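Local structure of dual oxidase maturation factor 1 (Mus musculus, 6WXU) at residues H80-T85 against S96-L101; Y170-L175 against S225-L230. The protein may be required for the maturation of functional DUOX1 and its transport from the endoplasmic reticulum to the plasma membrane. All blocks are in the same frame, centred on the assembly; numbering follows the deposited sequence.

Interaction 1. Residues H80-T85 against S96-L101; sequences HVNANT and SVDVGL. With NAG (2-acetamido-2-deoxy-beta-D-glucopyranose), chain M.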
ATOM      1  N   HIS B  80       3.319 -31.010  12.020  1.00 47.29           N
ATOM      2  CA  HIS B  80       2.101 -30.900  12.810  1.00 47.29           C
ATOM      3  C   HIS B  80       2.427 -31.138  14.275  1.00 47.29           C
ATOM      4  O   HIS B  80       3.240 -32.006  14.596  1.00 47.29           O
ATOM      5  CB  HIS B  80       1.052 -31.906  12.331  1.00 47.29           C
ATOM      6  CG  HIS B  80      -0.247 -31.821  13.065  1.00 47.29           C
ATOM      7  ND1 HIS B  80      -1.222 -30.903  12.745  1.00 47.29           N
ATOM      8  CD2 HIS B  80      -0.733 -32.540  14.104  1.00 47.29           C
ATOM      9  CE1 HIS B  80      -2.254 -31.059  13.555  1.00 47.29           C
ATOM     10  NE2 HIS B  80      -1.981 -32.045  14.391  1.00 47.29           N
ATOM     11  N   VAL B  81       1.783 -30.374  15.155  1.00 45.47           N
ATOM     12  CA  VAL B  81       1.980 -30.516  16.592  1.00 45.47           C
ATOM     13  C   VAL B  81       0.794 -29.880  17.299  1.00 45.47           C
ATOM     14  O   VAL B  81       0.117 -29.013  16.749  1.00 45.47           O
ATOM     15  CB  VAL B  81       3.320 -29.880  17.044  1.00 45.47           C
ATOM     16  CG1 VAL B  81       3.199 -28.376  17.130  1.00 45.47           C
ATOM     17  CG2 VAL B  81       3.762 -30.457  18.367  1.00 45.47           C
ATOM     18  N   ASN B  82       0.531 -30.327  18.522  1.00 45.48           N
ATOM     19  CA  ASN B  82      -0.526 -29.793  19.370  1.00 45.48           C
ATOM     20  C   ASN B  82       0.121 -29.098  20.558  1.00 45.48           C
ATOM     21  O   ASN B  82       0.840 -29.737  21.333  1.00 45.48           O
ATOM     22  CB  ASN B  82      -1.462 -30.909  19.832  1.00 45.48           C
ATOM     23  CG  ASN B  82      -2.424 -30.461  20.908  1.00 45.48           C
ATOM     24  OD1 ASN B  82      -3.463 -29.874  20.621  1.00 45.48           O
ATOM     25  ND2 ASN B  82      -2.090 -30.749  22.156  1.00 45.48           N
ATOM     26  N   ALA B  83      -0.135 -27.800  20.706  1.00 45.20           N
ATOM     27  CA  ALA B  83       0.548 -27.000  21.710  1.00 45.20           C
ATOM     28  C   ALA B  83      -0.409 -25.990  22.323  1.00 45.20           C
ATOM     29  O   ALA B  83      -1.480 -25.713  21.784  1.00 45.20           O
ATOM     30  CB  ALA B  83       1.752 -26.270  21.112  1.00 45.20           C
ATOM     31  N   ASN B  84      -0.004 -25.443  23.467  1.00 46.29           N
ATOM     32  CA  ASN B  84      -0.678 -24.312  24.092  1.00 46.29           C
ATOM     33  C   ASN B  84       0.147 -23.061  23.834  1.00 46.29           C
ATOM     34  O   ASN B  84       1.310 -22.991  24.241  1.00 46.29           O
ATOM     35  CB  ASN B  84      -0.842 -24.519  25.594  1.00 46.29           C
ATOM     36  CG  ASN B  84      -1.518 -25.812  25.930  1.00 46.29           C
ATOM     37  OD1 ASN B  84      -2.188 -26.409  25.099  1.00 46.29           O
ATOM     38  ND2 ASN B  84      -1.346 -26.257  27.162  1.00 46.29           N
ATOM     39  N   THR B  85      -0.449 -22.076  23.174  1.00 43.52           N
ATOM     40  CA  THR B  85       0.265 -20.873  22.780  1.00 43.52           C
ATOM     41  C   THR B  85      -0.548 -19.639  23.140  1.00 43.52           C
ATOM     42  O   THR B  85      -1.716 -19.722  23.518  1.00 43.52           O
ATOM     43  CB  THR B  85       0.563 -20.868  21.277  1.00 43.52           C
ATOM     44  OG1 THR B  85      -0.663 -20.959  20.549  1.00 43.52           O
ATOM     45  CG2 THR B  85       1.442 -22.032  20.900  1.00 43.52           C
ATOM     46  N   SER B  96      -5.388 -23.539  23.209  1.00 43.22           N
ATOM     47  CA  SER B  96      -4.907 -24.882  22.904  1.00 43.22           C
ATOM     48  C   SER B  96      -5.234 -25.174  21.447  1.00 43.22           C
ATOM     49  O   SER B  96      -6.405 -25.324  21.090  1.00 43.22           O
ATOM     50  CB  SER B  96      -5.548 -25.910  23.829  1.00 43.22           C
ATOM     51  OG  SER B  96      -5.095 -27.212  23.520  1.00 43.22           O
ATOM     52  N   VAL B  97      -4.205 -25.261  20.606  1.00 42.14           N
ATOM     53  CA  VAL B  97      -4.368 -25.277  19.164  1.00 42.14           C
ATOM     54  C   VAL B  97      -3.652 -26.489  18.577  1.00 42.14           C
ATOM     55  O   VAL B  97      -2.997 -27.255  19.278  1.00 42.14           O
ATOM     56  CB  VAL B  97      -3.855 -23.980  18.512  1.00 42.14           C
ATOM     57  CG1 VAL B  97      -4.793 -22.847  18.805  1.00 42.14           C
ATOM     58  CG2 VAL B  97      -2.475 -23.661  19.024  1.00 42.14           C
ATOM     59  N   ASP B  98      -3.803 -26.649  17.264  1.00 45.02           N
ATOM     60  CA  ASP B  98      -3.115 -27.650  16.453  1.00 45.02           C
ATOM     61  C   ASP B  98      -2.374 -26.899  15.354  1.00 45.02           C
ATOM     62  O   ASP B  98      -2.941 -26.621  14.297  1.00 45.02           O
ATOM     63  CB  ASP B  98      -4.085 -28.655  15.851  1.00 45.02           C
ATOM     64  CG  ASP B  98      -4.709 -29.554  16.883  1.00 45.02           C
ATOM     65  OD1 ASP B  98      -4.471 -29.335  18.084  1.00 45.02           O
ATOM     66  OD2 ASP B  98      -5.440 -30.488  16.495  1.00 45.02           O
ATOM     67  N   VAL B  99      -1.112 -26.580  15.597  1.00 43.61           N
ATOM     68  CA  VAL B  99      -0.316 -25.833  14.630  1.00 43.61           C
ATOM     69  C   VAL B  99       0.235 -26.789  13.582  1.00 43.61           C
ATOM     70  O   VAL B  99       0.564 -27.941  13.875  1.00 43.61           O
ATOM     71  CB  VAL B  99       0.813 -25.067  15.344  1.00 43.61           C
ATOM     72  CG1 VAL B  99       1.276 -23.906  14.500  1.00 43.61           C
ATOM     73  CG2 VAL B  99       0.350 -24.584  16.695  1.00 43.61           C
ATOM     74  N   GLY B 100       0.343 -26.312  12.352  1.00 41.12           N
ATOM     75  CA  GLY B 100       0.840 -27.141  11.269  1.00 41.12           C
ATOM     76  C   GLY B 100       1.549 -26.321  10.220  1.00 41.12           C
ATOM     77  O   GLY B 100       1.289 -25.127  10.057  1.00 41.12           O
ATOM     78  N   LEU B 101       2.456 -26.973   9.500  1.00 42.97           N
ATOM     79  CA  LEU B 101       3.186 -26.376   8.393  1.00 42.97           C
ATOM     80  C   LEU B 101       2.951 -27.194   7.136  1.00 42.97           C
ATOM     81  O   LEU B 101       2.804 -28.415   7.193  1.00 42.97           O
ATOM     82  CB  LEU B 101       4.685 -26.317   8.671  1.00 42.97           C
ATOM     83  CG  LEU B 101       5.281 -25.039   9.240  1.00 42.97           C
ATOM     84  CD1 LEU B 101       6.764 -25.225   9.421  1.00 42.97           C
ATOM     85  CD2 LEU B 101       5.006 -23.884   8.315  1.00 42.97           C
TER
HETATM   86  C1  NAG M 401      -1.936 -27.481  27.625  1.00 54.11           C
HETATM   87  C2  NAG M 401      -0.931 -28.627  27.584  1.00 54.11           C
HETATM   88  C3  NAG M 401      -1.557 -29.899  28.137  1.00 54.11           C
HETATM   89  C4  NAG M 401      -2.123 -29.647  29.526  1.00 54.11           C
HETATM   90  C5  NAG M 401      -3.085 -28.466  29.491  1.00 54.11           C
HETATM   91  C6  NAG M 401      -3.586 -28.082  30.861  1.00 54.11           C
HETATM   92  C7  NAG M 401       0.826 -29.173  25.966  1.00 54.11           C
HETATM   93  C8  NAG M 401       1.163 -29.366  24.521  1.00 54.11           C
HETATM   94  N2  NAG M 401      -0.442 -28.848  26.234  1.00 54.11           N
HETATM   95  O3  NAG M 401      -0.572 -30.923  28.196  1.00 54.11           O
HETATM   96  O4  NAG M 401      -2.813 -30.801  29.991  1.00 54.11           O
HETATM   97  O5  NAG M 401      -2.417 -27.313  28.959  1.00 54.11           O
HETATM   98  O6  NAG M 401      -2.817 -28.710  31.878  1.00 54.11           O
HETATM   99  O7  NAG M 401       1.662 -29.302  26.850  1.00 54.11           O

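Interaction 2. Residues Y170-L175 against S225-L230; sequences YNQYRL and SMTTSL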
ATOM      1  N   TYR B 170      15.006 -18.910   3.205  1.00 47.65           N
ATOM      2  CA  TYR B 170      14.356 -18.252   2.079  1.00 47.65           C
ATOM      3  C   TYR B 170      15.021 -18.616   0.760  1.00 47.65           C
ATOM      4  O   TYR B 170      14.365 -19.109  -0.161  1.00 47.65           O
ATOM      5  CB  TYR B 170      14.362 -16.742   2.287  1.00 47.65           C
ATOM      6  CG  TYR B 170      13.676 -15.976   1.188  1.00 47.65           C
ATOM      7  CD1 TYR B 170      12.302 -16.014   1.050  1.00 47.65           C
ATOM      8  CD2 TYR B 170      14.401 -15.206   0.298  1.00 47.65           C
ATOM      9  CE1 TYR B 170      11.673 -15.316   0.055  1.00 47.65           C
ATOM     10  CE2 TYR B 170      13.778 -14.504  -0.700  1.00 47.65           C
ATOM     11  CZ  TYR B 170      12.414 -14.562  -0.816  1.00 47.65           C
ATOM     12  OH  TYR B 170      11.784 -13.859  -1.812  1.00 47.65           O
ATOM     13  N   ASN B 171      16.327 -18.370   0.645  1.00 49.85           N
ATOM     14  CA  ASN B 171      17.014 -18.602  -0.622  1.00 49.85           C
ATOM     15  C   ASN B 171      16.944 -20.065  -1.029  1.00 49.85           C
ATOM     16  O   ASN B 171      16.660 -20.388  -2.189  1.00 49.85           O
ATOM     17  CB  ASN B 171      18.467 -18.148  -0.522  1.00 49.85           C
ATOM     18  CG  ASN B 171      18.612 -16.647  -0.578  1.00 49.85           C
ATOM     19  OD1 ASN B 171      17.625 -15.918  -0.619  1.00 49.85           O
ATOM     20  ND2 ASN B 171      19.849 -16.174  -0.576  1.00 49.85           N
ATOM     21  N   GLN B 172      17.201 -20.967  -0.085  1.00 52.75           N
ATOM     22  CA  GLN B 172      17.220 -22.389  -0.402  1.00 52.75           C
ATOM     23  C   GLN B 172      15.857 -22.863  -0.882  1.00 52.75           C
ATOM     24  O   GLN B 172      15.741 -23.481  -1.946  1.00 52.75           O
ATOM     25  CB  GLN B 172      17.664 -23.182   0.820  1.00 52.75           C
ATOM     26  CG  GLN B 172      17.955 -24.637   0.542  1.00 52.75           C
ATOM     27  CD  GLN B 172      19.313 -24.847  -0.092  1.00 52.75           C
ATOM     28  OE1 GLN B 172      20.089 -23.907  -0.253  1.00 52.75           O
ATOM     29  NE2 GLN B 172      19.609 -26.089  -0.452  1.00 52.75           N
ATOM     30  N   TYR B 173      14.808 -22.586  -0.106  1.00 49.20           N
ATOM     31  CA  TYR B 173      13.482 -23.031  -0.511  1.00 49.20           C
ATOM     32  C   TYR B 173      13.038 -22.363  -1.801  1.00 49.20           C
ATOM     33  O   TYR B 173      12.381 -23.000  -2.630  1.00 49.20           O
ATOM     34  CB  TYR B 173      12.476 -22.780   0.606  1.00 49.20           C
ATOM     35  CG  TYR B 173      12.449 -23.879   1.633  1.00 49.20           C
ATOM     36  CD1 TYR B 173      11.630 -24.981   1.471  1.00 49.20           C
ATOM     37  CD2 TYR B 173      13.250 -23.824   2.758  1.00 49.20           C
ATOM     38  CE1 TYR B 173      11.605 -25.989   2.401  1.00 49.20           C
ATOM     39  CE2 TYR B 173      13.231 -24.827   3.691  1.00 49.20           C
ATOM     40  CZ  TYR B 173      12.407 -25.906   3.509  1.00 49.20           C
ATOM     41  OH  TYR B 173      12.386 -26.911   4.442  1.00 49.20           O
ATOM     42  N   ARG B 174      13.418 -21.107  -2.016  1.00 49.15           N
ATOM     43  CA  ARG B 174      13.014 -20.413  -3.230  1.00 49.15           C
ATOM     44  C   ARG B 174      13.633 -21.051  -4.466  1.00 49.15           C
ATOM     45  O   ARG B 174      12.931 -21.357  -5.436  1.00 49.15           O
ATOM     46  CB  ARG B 174      13.400 -18.941  -3.138  1.00 49.15           C
ATOM     47  CG  ARG B 174      12.806 -18.096  -4.222  1.00 49.15           C
ATOM     48  CD  ARG B 174      13.432 -16.730  -4.246  1.00 49.15           C
ATOM     49  NE  ARG B 174      12.647 -15.810  -5.055  1.00 49.15           N
ATOM     50  CZ  ARG B 174      13.047 -14.593  -5.399  1.00 49.15           C
ATOM     51  NH1 ARG B 174      14.232 -14.150  -5.007  1.00 49.15           N
ATOM     52  NH2 ARG B 174      12.264 -13.820  -6.136  1.00 49.15           N
ATOM     53  N   LEU B 175      14.950 -21.264  -4.450  1.00 48.56           N
ATOM     54  CA  LEU B 175      15.615 -21.843  -5.611  1.00 48.56           C
ATOM     55  C   LEU B 175      15.162 -23.277  -5.857  1.00 48.56           C
ATOM     56  O   LEU B 175      14.886 -23.661  -7.001  1.00 48.56           O
ATOM     57  CB  LEU B 175      17.129 -21.785  -5.432  1.00 48.56           C
ATOM     58  CG  LEU B 175      17.846 -20.535  -5.937  1.00 48.56           C
ATOM     59  CD1 LEU B 175      17.464 -20.266  -7.376  1.00 48.56           C
ATOM     60  CD2 LEU B 175      17.545 -19.321  -5.080  1.00 48.56           C
ATOM     61  N   SER B 225      14.668 -32.330  -2.743  1.00 55.07           N
ATOM     62  CA  SER B 225      15.264 -33.010  -1.603  1.00 55.07           C
ATOM     63  C   SER B 225      16.556 -32.360  -1.129  1.00 55.07           C
ATOM     64  O   SER B 225      17.178 -32.878  -0.198  1.00 55.07           O
ATOM     65  CB  SER B 225      15.525 -34.476  -1.937  1.00 55.07           C
ATOM     66  OG  SER B 225      16.630 -34.602  -2.808  1.00 55.07           O
ATOM     67  N   MET B 226      16.977 -31.253  -1.736  1.00 59.94           N
ATOM     68  CA  MET B 226      18.141 -30.506  -1.279  1.00 59.94           C
ATOM     69  C   MET B 226      17.797 -29.481  -0.210  1.00 59.94           C
ATOM     70  O   MET B 226      18.603 -28.586   0.053  1.00 59.94           O
ATOM     71  CB  MET B 226      18.822 -29.805  -2.453  1.00 59.94           C
ATOM     72  CG  MET B 226      19.440 -30.740  -3.466  1.00 59.94           C
ATOM     73  SD  MET B 226      20.431 -29.856  -4.684  1.00 59.94           S
ATOM     74  CE  MET B 226      19.293 -28.570  -5.181  1.00 59.94           C
ATOM     75  N   THR B 227      16.618 -29.584   0.400  1.00 59.51           N
ATOM     76  CA  THR B 227      16.201 -28.672   1.451  1.00 59.51           C
ATOM     77  C   THR B 227      16.097 -29.330   2.815  1.00 59.51           C
ATOM     78  O   THR B 227      16.178 -28.629   3.826  1.00 59.51           O
ATOM     79  CB  THR B 227      14.841 -28.052   1.110  1.00 59.51           C
ATOM     80  OG1 THR B 227      13.856 -29.087   1.045  1.00 59.51           O
ATOM     81  CG2 THR B 227      14.899 -27.352  -0.222  1.00 59.51           C
ATOM     82  N   THR B 228      15.917 -30.650   2.867  1.00 63.09           N
ATOM     83  CA  THR B 228      15.681 -31.322   4.140  1.00 63.09           C
ATOM     84  C   THR B 228      16.871 -31.192   5.078  1.00 63.09           C
ATOM     85  O   THR B 228      16.710 -31.273   6.300  1.00 63.09           O
ATOM     86  CB  THR B 228      15.355 -32.793   3.896  1.00 63.09           C
ATOM     87  OG1 THR B 228      16.518 -33.467   3.402  1.00 63.09           O
ATOM     88  CG2 THR B 228      14.244 -32.910   2.875  1.00 63.09           C
ATOM     89  N   SER B 229      18.065 -30.993   4.535  1.00 66.33           N
ATOM     90  CA  SER B 229      19.265 -30.856   5.344  1.00 66.33           C
ATOM     91  C   SER B 229      19.445 -29.453   5.901  1.00 66.33           C
ATOM     92  O   SER B 229      20.498 -29.159   6.475  1.00 66.33           O
ATOM     93  CB  SER B 229      20.493 -31.251   4.523  1.00 66.33           C
ATOM     94  OG  SER B 229      20.589 -30.468   3.346  1.00 66.33           O
ATOM     95  N   LEU B 230      18.453 -28.588   5.752  1.00 64.43           N
ATOM     96  CA  LEU B 230      18.566 -27.197   6.167  1.00 64.43           C
ATOM     97  C   LEU B 230      17.562 -26.797   7.234  1.00 64.43           C
ATOM     98  O   LEU B 230      17.916 -26.067   8.160  1.00 64.43           O
ATOM     99  CB  LEU B 230      18.406 -26.279   4.955  1.00 64.43           C
ATOM    100  CG  LEU B 230      18.726 -24.814   5.232  1.00 64.43           C
ATOM    101  CD1 LEU B 230      20.224 -24.598   5.353  1.00 64.43           C
ATOM    102  CD2 LEU B 230      18.149 -23.959   4.145  1.00 64.43           C
TER

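Interaction 1. Residues H80-T85 against S96-L101
Val81 and Val99 face each other as an antiparallel hydrogen-bonded pair: Val81 N donates to Val99 O at 3.0 Å, while the return bond from Val99 N to Val81 O is weak. Ala83 and Val97 form the next such pair, with both bonds sound; Val97 N reaches Ala83 O at 3.0 Å with an N-H...O angle of 172°, and Ala83 N approaches Val97 O at 3.2 Å. His80, Asn82, Asn84, Ser96 and Asp98 share one face of this hairpin. With CG anti to the backbone N (chi1 170°), Asn82 turns its amide across the Asp98 carboxylate, the planes 81° apart. Shortened to an alanine, Asn82 would be likely to leave that carboxylate without the amide lying across it. Asn84 ND2 is bonded covalently to the N-acetylglucosamine C1 at 1.4 Å; its OD1 lies 3.4 Å from Ser96 OG, a weak and unsettled approach, and Ser96 OG has a further hydrogen bond outside the segments. On the reverse face Val81 and Ala83 touch Ala241, and Val99 meets Leu157 of helix 152-159. Strand 94-103 is also backbone-bonded from Ser96 to Thr115 and from Asp98 to Thr113; in the sheet it adjoins strand 108-111, while strand 245-247 flanks 77-86.

Interaction 2. Residues Y170-L175 against S225-L230
The open end of a helical hairpin is closed here: Gln172 and Tyr173, in the first turn of helix 170-199, meet Met226, Thr227 and Leu230 in the segment that follows helix 203-224. Gln172 supplies the polar link. Its NE2 donates to Met226 O at 2.7 Å, with an N-H...O angle of 149°; the acceptor lies close to the plane of the glutamine amide, whereas the donor stands 30° out of the plane of the carbonyl. The side chain leaves its helix with CG anti to the backbone N and then bends at the next bond (chi2 79°), which swings the amide round to this main-chain oxygen just past the helix end. Apolar contact lies along the stem of the same glutamine, where Leu230 CD2 packs against Gln172 CB at 3.4 Å and Thr227 CG2 comes within 4.2 Å of Gln172 CG. Almost all of the residues between the two segments are helical, as expected of two long helices running out and back, and the Cys167-Cys234 disulfide joins the chain again just outside both segments. Tyr173 makes the second half of the contact. Thr227 CB sits over one face of its ring, 4.2 Å from the centroid and displaced toward the rim beside CE1 and CZ, in a CH-pi contact. The threonine hydroxyl is engaged elsewhere: Thr227 OG1 is hydrogen-bonded to Phe224 O, back toward helix 203-224. Within that segment Leu230 N bonds to Thr227 O at 3.0 Å. Leu230 also touches Leu169, while Asn171 and Leu175 pack against another protein chain of the assembly.

How the interactions relate
Interactions 1 and 2 follow one another along the chain, the hairpin of 80-85 and 96-101 being complete before helix 170-199 begins. Their centres are 24 Å apart and their nearest atoms about 8 Å, so neither touches the other. Interaction 1 is main-chain pairing within a sheet of the predicted extracellular part and bears a glycan; interaction 2 is made by side chains, one of them bonded to a main-chain oxygen, with 225-230 straddling the predicted end of a membrane helix and 170-175 wholly in the predicted extracellular part. Neither segment pair holds a residue of the phosphatidylcholine pocket. Another protein chain packs on two residues of 170-175, whereas none touches the segments of interaction 1.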